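Local structure of 336aa long hypothetical dTDP-glucose 4,6-dehydratase (Pyrococcus horikoshii, 2HUN) at residues Ser236-Asn241 with Ser285-Arg290. The protein binds NAD in a Rossmann fold and probably acts as a dTDP-glucose 4,6-dehydratase, a lyase of nucleotide-sugar metabolism. Numbering follows the deposited sequence.
Sequences SREIYN and SWKITR
Lys287 reaches from the first turn of helix 286-292 to strand 239-242 and places its ammonium group between Glu238 and the backbone of Ile239. Its CG lies anti to the backbone N (chi1 -177°) and every later torsion is also extended, which carries NZ the full length of the chain away from the helix. Two bonds hold it there. Lys287 NZ meets Glu238 OE1 at 2.5 Å in a salt bridge, approaching on the anti side of the carboxylate and 22° out of its plane; the two side chains cross at about a right angle. Lys287 NZ also donates to Ile239 O at 2.9 Å, in the carbonyl plane and on a lone pair.

Beside this chain stands the ring of Tyr240, whose CD1 is 4.2 Å from Lys287 CG and 4.0 Å from Ile288 CB, both approaching obliquely. Lys287 NZ lies 12° off the normal of the Tyr240 ring, but at 5.3 Å from its centroid any cation-pi attraction is at most weak. Val230 of helix 220-233 touches both Tyr240 and Ile288, and Tyr240 OH bonds to Glu235 N.

Further along the strand, Ser285 CB packs 3.4 Å from Asn241 O. A water bridges the backbones, donating to Asn241 O at 2.8 Å and accepting from Ile288 N. The Asn241 amide is held at both ends, ND2 by Asp284 O and OD1 by Tyr131 OH.

A methionine in place of Lys287 would probably leave Glu238 without its countercharge and Ile239 O without this donor. The contact thus joins helix 286-292 to strand 239-242, which runs parallel to strand 172-182 in the Rossmann-type sheet, with one ammonium donating both to a carboxylate, its countercharge, and to a strand carbonyl, an arrangement that probably favours the charged lysine.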
ATOM      1  N   SER A 236      11.243   0.377  15.727  1.00 25.09           N
ATOM      2  CA  SER A 236      10.109  -0.323  15.146  1.00 26.06           C
ATOM      3  C   SER A 236       9.027   0.665  14.729  1.00 25.50           C
ATOM      4  O   SER A 236       8.894   1.727  15.330  1.00 24.98           O
ATOM      5  CB  SER A 236       9.539  -1.324  16.155  1.00 26.07           C
ATOM      6  OG  SER A 236       8.527  -2.123  15.569  1.00 27.74           O
ATOM      7  N   ARG A 237       8.265   0.310  13.697  1.00 25.35           N
ATOM      8  CA  ARG A 237       7.183   1.155  13.193  1.00 26.81           C
ATOM      9  C   ARG A 237       7.687   2.374  12.420  1.00 26.10           C
ATOM     10  O   ARG A 237       6.892   3.218  12.008  1.00 26.13           O
ATOM     11  CB  ARG A 237       6.297   1.632  14.353  1.00 30.97           C
ATOM     12  CG  ARG A 237       5.838   0.504  15.259  1.00 37.86           C
ATOM     13  CD  ARG A 237       4.961   0.969  16.423  1.00 38.93           C
ATOM     14  NE  ARG A 237       4.476  -0.185  17.178  1.00 41.88           N
ATOM     15  CZ  ARG A 237       3.482  -0.150  18.060  1.00 44.78           C
ATOM     16  NH1 ARG A 237       2.853   0.989  18.312  1.00 45.83           N
ATOM     17  NH2 ARG A 237       3.108  -1.261  18.684  1.00 45.02           N
ATOM     18  N   GLU A 238       8.997   2.466  12.212  1.00 23.49           N
ATOM     19  CA  GLU A 238       9.573   3.607  11.498  1.00 25.12           C
ATOM     20  C   GLU A 238      10.089   3.303  10.092  1.00 24.73           C
ATOM     21  O   GLU A 238      10.642   2.235   9.830  1.00 22.93           O
ATOM     22  CB  GLU A 238      10.733   4.214  12.295  1.00 23.40           C
ATOM     23  CG  GLU A 238      10.381   4.794  13.654  1.00 28.73           C
ATOM     24  CD  GLU A 238       9.437   5.981  13.568  1.00 31.81           C
ATOM     25  OE1 GLU A 238       9.322   6.576  12.476  1.00 34.30           O
ATOM     26  OE2 GLU A 238       8.820   6.330  14.597  1.00 34.51           O
ATOM     27  N   ILE A 239       9.909   4.265   9.192  1.00 23.04           N
ATOM     28  CA  ILE A 239      10.395   4.141   7.829  1.00 21.63           C
ATOM     29  C   ILE A 239      11.659   5.001   7.734  1.00 22.17           C
ATOM     30  O   ILE A 239      11.725   6.096   8.314  1.00 19.93           O
ATOM     31  CB  ILE A 239       9.355   4.643   6.801  1.00 23.28           C
ATOM     32  CG1 ILE A 239       8.073   3.809   6.904  1.00 19.56           C
ATOM     33  CG2 ILE A 239       9.931   4.550   5.384  1.00 19.41           C
ATOM     34  CD1 ILE A 239       7.011   4.199   5.890  1.00 21.33           C
ATOM     35  N   TYR A 240      12.659   4.499   7.016  1.00 20.60           N
ATOM     36  CA  TYR A 240      13.918   5.211   6.855  1.00 20.64           C
ATOM     37  C   TYR A 240      14.311   5.372   5.384  1.00 23.06           C
ATOM     38  O   TYR A 240      14.608   4.388   4.705  1.00 22.89           O
ATOM     39  CB  TYR A 240      15.046   4.467   7.592  1.00 20.53           C
ATOM     40  CG  TYR A 240      14.926   4.455   9.100  1.00 19.72           C
ATOM     41  CD1 TYR A 240      15.347   5.547   9.866  1.00 18.29           C
ATOM     42  CD2 TYR A 240      14.391   3.349   9.763  1.00 18.66           C
ATOM     43  CE1 TYR A 240      15.238   5.533  11.264  1.00 20.45           C
ATOM     44  CE2 TYR A 240      14.276   3.326  11.147  1.00 20.00           C
ATOM     45  CZ  TYR A 240      14.702   4.413  11.892  1.00 20.19           C
ATOM     46  OH  TYR A 240      14.600   4.368  13.258  1.00 20.86           O
ATOM     47  N   ASN A 241      14.304   6.610   4.895  1.00 23.32           N
ATOM     48  CA  ASN A 241      14.701   6.882   3.516  1.00 22.05           C
ATOM     49  C   ASN A 241      16.219   6.784   3.503  1.00 20.31           C
ATOM     50  O   ASN A 241      16.871   7.158   4.474  1.00 18.23           O
ATOM     51  CB  ASN A 241      14.337   8.310   3.074  1.00 21.90           C
ATOM     52  CG  ASN A 241      12.888   8.466   2.653  1.00 22.79           C
ATOM     53  OD1 ASN A 241      12.190   7.494   2.333  1.00 22.23           O
ATOM     54  ND2 ASN A 241      12.432   9.712   2.623  1.00 18.20           N
ATOM     55  N   SER A 285      16.730  12.033   3.091  1.00 22.87           N
ATOM     56  CA  SER A 285      17.192  11.056   4.077  1.00 25.36           C
ATOM     57  C   SER A 285      17.723  11.672   5.375  1.00 24.97           C
ATOM     58  O   SER A 285      18.664  11.157   5.978  1.00 26.08           O
ATOM     59  CB  SER A 285      18.260  10.140   3.463  1.00 27.28           C
ATOM     60  OG  SER A 285      19.324  10.892   2.909  1.00 32.43           O
ATOM     61  N   TRP A 286      17.109  12.764   5.813  1.00 24.23           N
ATOM     62  CA  TRP A 286      17.529  13.419   7.050  1.00 25.57           C
ATOM     63  C   TRP A 286      17.204  12.585   8.296  1.00 24.87           C
ATOM     64  O   TRP A 286      17.965  12.578   9.263  1.00 24.22           O
ATOM     65  CB  TRP A 286      16.856  14.787   7.183  1.00 25.09           C
ATOM     66  CG  TRP A 286      17.113  15.429   8.500  1.00 25.81           C
ATOM     67  CD1 TRP A 286      16.194  15.696   9.476  1.00 25.85           C
ATOM     68  CD2 TRP A 286      18.382  15.853   9.014  1.00 26.42           C
ATOM     69  NE1 TRP A 286      16.814  16.260  10.568  1.00 26.10           N
ATOM     70  CE2 TRP A 286      18.157  16.367  10.312  1.00 26.56           C
ATOM     71  CE3 TRP A 286      19.691  15.848   8.506  1.00 26.35           C
ATOM     72  CZ2 TRP A 286      19.195  16.872  11.113  1.00 25.56           C
ATOM     73  CZ3 TRP A 286      20.724  16.351   9.304  1.00 26.44           C
ATOM     74  CH2 TRP A 286      20.466  16.855  10.593  1.00 23.92           C
ATOM     75  N   LYS A 287      16.078  11.881   8.271  1.00 23.98           N
ATOM     76  CA  LYS A 287      15.663  11.071   9.416  1.00 24.50           C
ATOM     77  C   LYS A 287      16.739  10.083   9.859  1.00 23.45           C
ATOM     78  O   LYS A 287      17.132  10.058  11.024  1.00 23.00           O
ATOM     79  CB  LYS A 287      14.372  10.321   9.081  1.00 24.41           C
ATOM     80  CG  LYS A 287      13.791   9.480  10.218  1.00 26.67           C
ATOM     81  CD  LYS A 287      12.435   8.919   9.804  1.00 28.19           C
ATOM     82  CE  LYS A 287      11.798   8.081  10.890  1.00 31.13           C
ATOM     83  NZ  LYS A 287      10.472   7.559  10.443  1.00 27.02           N
ATOM     84  N   ILE A 288      17.223   9.275   8.923  1.00 23.30           N
ATOM     85  CA  ILE A 288      18.240   8.293   9.244  1.00 22.06           C
ATOM     86  C   ILE A 288      19.548   8.974   9.631  1.00 22.64           C
ATOM     87  O   ILE A 288      20.299   8.466  10.466  1.00 22.02           O
ATOM     88  CB  ILE A 288      18.442   7.298   8.063  1.00 22.98           C
ATOM     89  CG1 ILE A 288      19.174   6.052   8.564  1.00 22.22           C
ATOM     90  CG2 ILE A 288      19.206   7.966   6.919  1.00 19.89           C
ATOM     91  CD1 ILE A 288      19.279   4.942   7.528  1.00 20.95           C
ATOM     92  N   THR A 289      19.820  10.135   9.046  1.00 22.60           N
ATOM     93  CA  THR A 289      21.037  10.860   9.384  1.00 21.70           C
ATOM     94  C   THR A 289      20.974  11.292  10.843  1.00 20.38           C
ATOM     95  O   THR A 289      21.883  11.018  11.626  1.00 22.11           O
ATOM     96  CB  THR A 289      21.207  12.127   8.515  1.00 23.41           C
ATOM     97  OG1 THR A 289      21.258  11.759   7.134  1.00 26.92           O
ATOM     98  CG2 THR A 289      22.483  12.863   8.892  1.00 23.17           C
ATOM     99  N   ARG A 290      19.880  11.960  11.195  1.00 21.10           N
ATOM    100  CA  ARG A 290      19.644  12.478  12.542  1.00 20.70           C
ATOM    101  C   ARG A 290      19.578  11.409  13.628  1.00 21.05           C
ATOM    102  O   ARG A 290      20.249  11.518  14.651  1.00 21.45           O
ATOM    103  CB  ARG A 290      18.331  13.278  12.562  1.00 21.36           C
ATOM    104  CG  ARG A 290      17.979  13.953  13.907  1.00 22.26           C
ATOM    105  CD  ARG A 290      16.486  14.331  13.953  1.00 20.11           C
ATOM    106  NE  ARG A 290      15.645  13.144  13.789  1.00 21.42           N
ATOM    107  CZ  ARG A 290      14.559  13.076  13.025  1.00 22.26           C
ATOM    108  NH1 ARG A 290      14.145  14.139  12.337  1.00 20.29           N
ATOM    109  NH2 ARG A 290      13.901  11.928  12.919  1.00 23.23           N
TER
HETATM  110  O   HOH W   1      16.037   9.149   6.305  1.00 24.83           O